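PDB 3DB2: putative NADPH-dependent oxidoreductase from Desulfitobacterium hafniense DCB-2, which probably catalyses an NADPH-dependent oxidation or reduction, with a Rossmann-fold nucleotide-binding domain joined to a C-terminal domain of the GFO/IDH/MocA family. Local coordinates for residues 110-113 with 114-117. Residues are numbered along the deposited sequence; the frame is centred on the assembly and turned at random.
Sequences DQVI and KETG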
ATOM      1  N   ASP C 110      32.556   2.944  -0.422  1.00 16.64           N
ATOM      2  CA  ASP C 110      32.670   3.827   0.746  1.00 23.96           C
ATOM      3  C   ASP C 110      34.138   3.973   1.147  1.00 19.12           C
ATOM      4  O   ASP C 110      34.629   5.061   1.430  1.00 27.46           O
ATOM      5  CB  ASP C 110      31.799   3.255   1.854  1.00 28.92           C
ATOM      6  CG  ASP C 110      31.587   4.149   3.059  1.00 35.63           C
ATOM      7  OD1 ASP C 110      31.636   5.389   2.936  1.00 29.21           O
ATOM      8  OD2 ASP C 110      31.372   3.587   4.161  1.00 34.61           O
ATOM      9  N   GLN C 111      34.870   2.869   1.124  1.00 25.47           N
ATOM     10  CA  GLN C 111      36.256   2.891   1.606  1.00 27.53           C
ATOM     11  C   GLN C 111      37.183   3.718   0.732  1.00 21.31           C
ATOM     12  O   GLN C 111      37.987   4.542   1.186  1.00 21.85           O
ATOM     13  CB  GLN C 111      36.716   1.437   1.664  1.00 31.04           C
ATOM     14  CG  GLN C 111      38.230   1.341   1.814  1.00 43.42           C
ATOM     15  CD  GLN C 111      38.691   1.465   3.252  1.00 47.01           C
ATOM     16  OE1 GLN C 111      37.918   1.836   4.139  1.00 53.14           O
ATOM     17  NE2 GLN C 111      39.972   1.145   3.452  1.00 55.48           N
ATOM     18  N   VAL C 112      37.063   3.506  -0.585  1.00 20.99           N
ATOM     19  CA  VAL C 112      37.953   4.276  -1.497  1.00 21.62           C
ATOM     20  C   VAL C 112      37.618   5.744  -1.514  1.00 18.48           C
ATOM     21  O   VAL C 112      38.503   6.579  -1.730  1.00 21.27           O
ATOM     22  CB  VAL C 112      37.929   3.632  -2.891  1.00 24.21           C
ATOM     23  CG1 VAL C 112      36.683   4.024  -3.685  1.00 23.86           C
ATOM     24  CG2 VAL C 112      39.185   3.998  -3.695  1.00 34.40           C
ATOM     25  N   ILE C 113      36.356   6.134  -1.294  1.00 20.05           N
ATOM     26  CA  ILE C 113      36.004   7.543  -1.165  1.00 18.88           C
ATOM     27  C   ILE C 113      36.557   8.095   0.155  1.00 25.88           C
ATOM     28  O   ILE C 113      37.117   9.191   0.190  1.00 26.87           O
ATOM     29  CB  ILE C 113      34.491   7.779  -1.231  1.00 23.86           C
ATOM     30  CG1 ILE C 113      33.852   7.310  -2.548  1.00 20.12           C
ATOM     31  CG2 ILE C 113      34.081   9.227  -0.967  1.00 23.65           C
ATOM     32  CD1 ILE C 113      34.444   7.807  -3.837  1.00 26.44           C
ATOM     33  N   LYS C 114      36.433   7.323   1.234  1.00 25.46           N
ATOM     34  CA  LYS C 114      37.071   7.745   2.483  1.00 29.08           C
ATOM     35  C   LYS C 114      38.565   7.963   2.264  1.00 29.24           C
ATOM     36  O   LYS C 114      39.063   9.067   2.506  1.00 33.98           O
ATOM     37  CB  LYS C 114      36.781   6.694   3.569  1.00 31.31           C
ATOM     38  CG  LYS C 114      35.358   6.737   4.110  1.00 37.92           C
ATOM     39  CD  LYS C 114      34.979   5.652   5.097  1.00 44.03           C
ATOM     40  CE  LYS C 114      35.276   4.246   4.619  1.00 50.25           C
ATOM     41  NZ  LYS C 114      34.906   3.163   5.583  1.00 51.07           N
ATOM     42  N   GLU C 115      39.242   6.926   1.789  1.00 26.29           N
ATOM     43  CA  GLU C 115      40.661   6.942   1.486  1.00 32.08           C
ATOM     44  C   GLU C 115      41.071   8.180   0.679  1.00 33.28           C
ATOM     45  O   GLU C 115      41.903   8.988   1.095  1.00 38.41           O
ATOM     46  CB  GLU C 115      41.107   5.734   0.658  1.00 28.99           C
ATOM     47  CG  GLU C 115      41.572   4.537   1.439  1.00 38.17           C
ATOM     48  CD  GLU C 115      41.257   3.206   0.781  1.00 40.85           C
ATOM     49  OE1 GLU C 115      41.117   3.158  -0.456  1.00 40.17           O
ATOM     50  OE2 GLU C 115      41.154   2.186   1.511  1.00 45.36           O
ATOM     51  N   THR C 116      40.482   8.317  -0.502  1.00 28.27           N
ATOM     52  CA  THR C 116      40.924   9.357  -1.437  1.00 24.92           C
ATOM     53  C   THR C 116      40.385  10.732  -1.114  1.00 25.88           C
ATOM     54  O   THR C 116      41.006  11.748  -1.466  1.00 32.48           O
ATOM     55  CB  THR C 116      40.535   8.906  -2.854  1.00 24.55           C
ATOM     56  OG1 THR C 116      39.123   8.756  -2.926  1.00 24.22           O
ATOM     57  CG2 THR C 116      41.081   7.497  -3.135  1.00 24.08           C
ATOM     58  N   GLY C 117      39.254  10.853  -0.442  1.00 27.26           N
ATOM     59  CA  GLY C 117      38.690  12.152  -0.117  1.00 24.37           C
ATOM     60  C   GLY C 117      38.061  12.907  -1.251  1.00 22.47           C
ATOM     61  O   GLY C 117      37.773  14.106  -1.139  1.00 26.79           O
TER
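V112 O takes two bonds from T116, one from the backbone N (2.9 Å) and one from OG1 (2.6 Å), in the last turn of helix 103-116. The hydroxyl folds back onto this carbonyl because OG1 sits between the backbone N and the carbonyl carbon (chi1 61°). G117 N bonds to I113 O (2.8 Å); G117 has left helical geometry with positive phi, which glycine adopts without strain. Among the charged groups, D110 and K114 form a long salt bridge (OD2 to NZ, 3.8 Å); the lysine chain, bent at chi3 (-52°), runs back past D110 O. Q111 NE2 meets E115 OE2, the amide and carboxylate planes 84° apart, though the bond is too short and bent to be trusted in detail. V112 CG2 touches T116 CG2. Buried V112 lies against I83, E84 and R88 of helix 79-88, and T116 against A87, so an apolar valine suits this face, while threonine gives it a methyl. With an alanine here, losing hydroxyl and methyl would probably weaken the hold on V112 O and the packing on V112. Polar pairs thus line the exposed face of this beta-alpha-beta crossover helix, and each carbonyl of 110-113 takes a backbone N-H from four residues on before the chain leaves at G117 for strand 120-123.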